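Local atomic coordinates of purine nucleoside phosphorylase (PDB entry 1XFJ), a protein that probably acts as a zinc-containing purine nucleoside phosphorylase, cleaving inosine and methylthioadenosine with phosphate and also deaminating adenosine. Residues 70-75 / 252-257; 95-100 / 143-148. All coordinates share one frame; numbering follows the deposited sequence.

Contact 1. Residues 70-75 / 252-257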
loop_
_atom_site.group_PDB
_atom_site.type_symbol
_atom_site.label_atom_id
_atom_site.label_comp_id
_atom_site.label_asym_id
_atom_site.label_seq_id
_atom_site.Cartn_x
_atom_site.Cartn_y
_atom_site.Cartn_z
ATOM N N LEU A 70 -0.209 -15.296 4.865
ATOM C CA LEU A 70 -0.174 -13.841 4.808
ATOM C C LEU A 70 1.146 -13.303 5.348
ATOM O O LEU A 70 1.539 -13.598 6.477
ATOM C CB LEU A 70 -1.349 -13.253 5.593
ATOM C CG LEU A 70 -1.607 -11.752 5.430
ATOM C CD1 LEU A 70 -1.735 -11.393 3.953
ATOM C CD2 LEU A 70 -2.879 -11.379 6.180
ATOM N N ASN A 71 1.826 -12.513 4.525
ATOM C CA ASN A 71 3.113 -11.935 4.888
ATOM C C ASN A 71 3.032 -10.408 4.894
ATOM O O ASN A 71 2.935 -9.774 3.840
ATOM C CB ASN A 71 4.183 -12.391 3.888
ATOM C CG ASN A 71 4.375 -13.907 3.870
ATOM O OD1 ASN A 71 5.281 -14.438 4.515
ATOM N ND2 ASN A 71 3.521 -14.605 3.131
ATOM N N VAL A 72 3.067 -9.821 6.086
ATOM C CA VAL A 72 3.007 -8.371 6.231
ATOM C C VAL A 72 4.102 -7.933 7.203
ATOM O O VAL A 72 4.303 -8.553 8.244
ATOM C CB VAL A 72 1.631 -7.919 6.758
ATOM C CG1 VAL A 72 1.572 -6.400 6.834
ATOM C CG2 VAL A 72 0.531 -8.450 5.845
ATOM N N CYS A 73 4.809 -6.866 6.854
ATOM C CA CYS A 73 5.903 -6.362 7.679
ATOM C C CYS A 73 5.499 -5.456 8.825
ATOM O O CYS A 73 4.346 -5.045 8.954
ATOM C CB CYS A 73 6.886 -5.548 6.831
ATOM S SG CYS A 73 7.710 -6.406 5.508
ATOM N N TYR A 74 6.498 -5.164 9.652
ATOM C CA TYR A 74 6.382 -4.222 10.752
ATOM C C TYR A 74 6.865 -3.039 9.923
ATOM O O TYR A 74 8.065 -2.853 9.735
ATOM C CB TYR A 74 7.396 -4.550 11.850
ATOM C CG TYR A 74 7.549 -3.490 12.925
ATOM C CD1 TYR A 74 6.488 -3.154 13.767
ATOM C CD2 TYR A 74 8.774 -2.849 13.122
ATOM C CE1 TYR A 74 6.645 -2.206 14.784
ATOM C CE2 TYR A 74 8.942 -1.901 14.130
ATOM C CZ TYR A 74 7.878 -1.584 14.957
ATOM O OH TYR A 74 8.056 -0.648 15.955
ATOM N N GLN A 75 5.924 -2.276 9.380
ATOM C CA GLN A 75 6.262 -1.156 8.513
ATOM C C GLN A 75 6.853 0.036 9.256
ATOM O O GLN A 75 6.307 0.494 10.260
ATOM C CB GLN A 75 5.021 -0.757 7.712
ATOM C CG GLN A 75 4.317 -1.971 7.118
ATOM C CD GLN A 75 3.173 -1.617 6.188
ATOM O OE1 GLN A 75 2.502 -0.596 6.361
ATOM N NE2 GLN A 75 2.930 -2.476 5.205
ATOM N N ARG A 252 -6.336 0.047 9.923
ATOM C CA ARG A 252 -5.395 -0.069 8.814
ATOM C C ARG A 252 -5.982 -0.939 7.705
ATOM O O ARG A 252 -6.539 -2.006 7.968
ATOM C CB ARG A 252 -4.073 -0.691 9.290
ATOM C CG ARG A 252 -3.593 -0.202 10.654
ATOM C CD ARG A 252 -3.458 1.311 10.705
ATOM N NE ARG A 252 -3.256 1.779 12.074
ATOM C CZ ARG A 252 -2.149 1.576 12.781
ATOM N NH1 ARG A 252 -1.129 0.917 12.245
ATOM N NH2 ARG A 252 -2.069 2.019 14.029
ATOM N N LEU A 253 -5.849 -0.470 6.469
ATOM C CA LEU A 253 -6.346 -1.187 5.300
ATOM C C LEU A 253 -5.245 -2.070 4.735
ATOM O O LEU A 253 -4.083 -1.676 4.708
ATOM C CB LEU A 253 -6.753 -0.199 4.216
ATOM C CG LEU A 253 -7.800 0.841 4.587
ATOM C CD1 LEU A 253 -7.748 1.996 3.586
ATOM C CD2 LEU A 253 -9.171 0.179 4.594
ATOM N N LEU A 254 -5.613 -3.254 4.262
ATOM C CA LEU A 254 -4.626 -4.145 3.677
ATOM C C LEU A 254 -4.767 -4.149 2.161
ATOM O O LEU A 254 -5.864 -3.999 1.632
ATOM C CB LEU A 254 -4.808 -5.575 4.189
ATOM C CG LEU A 254 -3.657 -6.509 3.795
ATOM C CD1 LEU A 254 -2.432 -6.146 4.611
ATOM C CD2 LEU A 254 -4.032 -7.957 4.038
ATOM N N SER A 255 -3.642 -4.298 1.472
ATOM C CA SER A 255 -3.616 -4.383 0.017
ATOM C C SER A 255 -2.672 -5.550 -0.199
ATOM O O SER A 255 -1.599 -5.586 0.396
ATOM C CB SER A 255 -3.049 -3.109 -0.607
ATOM O OG SER A 255 -3.898 -2.003 -0.357
ATOM N N ALA A 256 -3.060 -6.516 -1.020
ATOM C CA ALA A 256 -2.195 -7.672 -1.205
ATOM C C ALA A 256 -2.300 -8.324 -2.568
ATOM O O ALA A 256 -3.258 -8.111 -3.311
ATOM C CB ALA A 256 -2.482 -8.704 -0.116
ATOM N N ILE A 257 -1.299 -9.137 -2.881
ATOM C CA ILE A 257 -1.253 -9.826 -4.157
ATOM C C ILE A 257 -0.567 -11.169 -3.938
ATOM O O ILE A 257 0.269 -11.309 -3.044
ATOM C CB ILE A 257 -0.484 -8.971 -5.199
ATOM C CG1 ILE A 257 -0.531 -9.644 -6.570
ATOM C CG2 ILE A 257 0.954 -8.743 -4.735
ATOM C CD1 ILE A 257 -0.060 -8.730 -7.700
#
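In the five-stranded mixed sheet, the buried side chains of Leu70 and Val72 on the outermost strand 70-72 meet Leu254, likewise buried, of strand 253-259 across the face of strand 106-111, which runs between them. The two strands run antiparallel in the sheet order, though strongly twisted against each other, and are second neighbours. Their backbones stay well apart: the CA atoms of Val72 and Leu254 are 9.1 Å from each other, and no hydrogen bond joins the segments. Side chains alone bridge the gap. Leu254 has its CG opposite the backbone N (chi1 -170°), which extends both methyls toward Leu70 and Val72. From there the branches divide the work. CD2 meets Leu70 tip to tip, lying 4.1 Å from Leu70 CD1 and 4.2 Å from Leu70 CD2, while CD1 takes Val72 at a slant, 4.0 Å from Val72 CG2.

The protein is built as an alpha-beta-beta-alpha arrangement, and this patch belongs to the sheet face turned away from the second sheet; the alternate residues Ser255 and Ile257 point the other way and pack on strand 115-121. Ile106 and Met110 of the middle strand fill in beneath, touching Leu70 and Val72 respectively. Ala256, two residues on from Leu254, also rests on Ile106, and Ala256 CB stops 4.9 Å from Leu70 CD1.

Contact 2. Residues 95-100 / 143-148; sequences GDAVVS and QSAVDR
Val99 has its CG1 opposite the backbone N (chi1 -178°), which leaves CG2 opposite the carbonyl carbon and aimed at the helix, where it meets Arg148. What it touches there is the root of the arginine: CG2 lies 4.0 Å from Arg148 CB, and the two side chains slant across one another. A bend at chi2 (78°) then takes the rest of Arg148 off the strand, and its guanidinium group forms a salt bridge with Glu151 further along the helix. One turn back, Ala145 presents its backbone to the same methyl, with Val99 CG2 4.2 Å from Ala145 O in van der Waals contact. The other meeting is between two small residues, Ala97 CB and Ala145 CB, 4.3 Å apart.

The helix runs almost parallel to the strand, the axes of the two short segments 9.0 Å apart and crossing at -18°. Strand 97-100 belongs to the six-stranded mixed sheet, flanked by strands 81-83 and 126-132. Helix 141-151 covers one face of it, with Ser144 and Arg148 also touching strand 81-83, while Val98 and Ser100 turn to the opposite face and pack on Cys107 of strand 106-111 in the other sheet.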
loop_
_atom_site.group_PDB
_atom_site.type_symbol
_atom_site.label_atom_id
_atom_site.label_comp_id
_atom_site.label_asym_id
_atom_site.label_seq_id
_atom_site.Cartn_x
_atom_site.Cartn_y
_atom_site.Cartn_z
ATOM N N GLY A 95 10.262 -3.788 7.594
ATOM C CA GLY A 95 10.327 -3.556 6.162
ATOM C C GLY A 95 9.088 -2.852 5.650
ATOM O O GLY A 95 8.123 -2.666 6.392
ATOM N N ASP A 96 9.101 -2.461 4.381
ATOM C CA ASP A 96 7.956 -1.770 3.816
ATOM C C ASP A 96 7.561 -2.269 2.435
ATOM O O ASP A 96 6.893 -1.571 1.671
ATOM C CB ASP A 96 8.222 -0.268 3.811
ATOM C CG ASP A 96 8.179 0.318 5.206
ATOM O OD1 ASP A 96 7.097 0.789 5.620
ATOM O OD2 ASP A 96 9.221 0.282 5.897
ATOM N N ALA A 97 7.975 -3.495 2.132
ATOM C CA ALA A 97 7.641 -4.135 0.868
ATOM C C ALA A 97 7.848 -5.635 1.023
ATOM O O ALA A 97 8.815 -6.072 1.645
ATOM C CB ALA A 97 8.519 -3.593 -0.257
ATOM N N VAL A 98 6.925 -6.416 0.473
ATOM C CA VAL A 98 7.016 -7.870 0.541
ATOM C C VAL A 98 7.041 -8.402 -0.886
ATOM O O VAL A 98 6.120 -8.159 -1.665
ATOM C CB VAL A 98 5.820 -8.468 1.312
ATOM C CG1 VAL A 98 5.957 -9.986 1.396
ATOM C CG2 VAL A 98 5.762 -7.871 2.714
ATOM N N VAL A 99 8.110 -9.120 -1.222
ATOM C CA VAL A 99 8.294 -9.663 -2.566
ATOM C C VAL A 99 8.336 -11.185 -2.550
ATOM O O VAL A 99 8.877 -11.779 -1.626
ATOM C CB VAL A 99 9.616 -9.138 -3.168
ATOM C CG1 VAL A 99 9.791 -9.643 -4.583
ATOM C CG2 VAL A 99 9.631 -7.616 -3.127
ATOM N N SER A 100 7.781 -11.816 -3.580
ATOM C CA SER A 100 7.786 -13.272 -3.627
ATOM C C SER A 100 7.638 -13.864 -5.021
ATOM O O SER A 100 7.037 -13.264 -5.912
ATOM C CB SER A 100 6.677 -13.828 -2.728
ATOM O OG SER A 100 6.701 -15.249 -2.709
ATOM N N GLN A 143 11.555 1.942 -6.192
ATOM C CA GLN A 143 12.709 1.423 -6.914
ATOM C C GLN A 143 13.273 0.213 -6.171
ATOM O O GLN A 143 13.734 -0.744 -6.792
ATOM C CB GLN A 143 13.788 2.503 -7.044
ATOM C CG GLN A 143 15.031 2.083 -7.832
ATOM C CD GLN A 143 14.748 1.803 -9.305
ATOM O OE1 GLN A 143 14.669 0.645 -9.733
ATOM N NE2 GLN A 143 14.589 2.865 -10.087
ATOM N N SER A 144 13.227 0.253 -4.842
ATOM C CA SER A 144 13.744 -0.851 -4.037
ATOM C C SER A 144 12.960 -2.138 -4.272
ATOM O O SER A 144 13.543 -3.216 -4.428
ATOM C CB SER A 144 13.700 -0.499 -2.550
ATOM O OG SER A 144 14.143 -1.599 -1.772
ATOM N N ALA A 145 11.635 -2.018 -4.300
ATOM C CA ALA A 145 10.772 -3.170 -4.522
ATOM C C ALA A 145 11.034 -3.742 -5.912
ATOM O O ALA A 145 11.090 -4.960 -6.090
ATOM C CB ALA A 145 9.311 -2.766 -4.382
ATOM N N VAL A 146 11.194 -2.859 -6.892
ATOM C CA VAL A 146 11.467 -3.291 -8.258
ATOM C C VAL A 146 12.822 -3.994 -8.302
ATOM O O VAL A 146 12.955 -5.059 -8.903
ATOM C CB VAL A 146 11.466 -2.090 -9.240
ATOM C CG1 VAL A 146 12.008 -2.515 -10.593
ATOM C CG2 VAL A 146 10.042 -1.554 -9.404
ATOM N N ASP A 147 13.828 -3.407 -7.656
ATOM C CA ASP A 147 15.156 -4.016 -7.637
ATOM C C ASP A 147 15.128 -5.401 -6.988
ATOM O O ASP A 147 15.798 -6.324 -7.449
ATOM C CB ASP A 147 16.153 -3.130 -6.883
ATOM C CG ASP A 147 16.522 -1.865 -7.646
ATOM O OD1 ASP A 147 16.133 -1.720 -8.830
ATOM O OD2 ASP A 147 17.217 -1.013 -7.050
ATOM N N ARG A 148 14.352 -5.548 -5.917
ATOM C CA ARG A 148 14.262 -6.832 -5.229
ATOM C C ARG A 148 13.592 -7.858 -6.144
ATOM O O ARG A 148 13.979 -9.028 -6.173
ATOM C CB ARG A 148 13.468 -6.688 -3.925
ATOM C CG ARG A 148 13.838 -7.711 -2.856
ATOM C CD ARG A 148 15.140 -7.327 -2.157
ATOM N NE ARG A 148 15.491 -8.235 -1.068
ATOM C CZ ARG A 148 16.175 -9.364 -1.223
ATOM N NH1 ARG A 148 16.591 -9.734 -2.426
ATOM N NH2 ARG A 148 16.442 -10.128 -0.174
#

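How the contacts relate
Following the chain from the N terminus, segment 70-75 comes first, then both halves of contact 2, 95-100 and 143-148, and finally 252-257. Contact 2 closes a short excursion of 42 residues that lies wholly within the 176-residue span of contact 1, so the two nest without crossing. Contact 1 ties an early edge strand to the last strand of the five-stranded sheet; contact 2 seats a helix on the outer face of the six-stranded one. Their centres are 13 Å apart, yet the first segments touch: Tyr74 O and Gly95 N, 3.2 Å apart, probably form a hydrogen bond, and Asn71 O packs against Val98 CG2, joining the two layers.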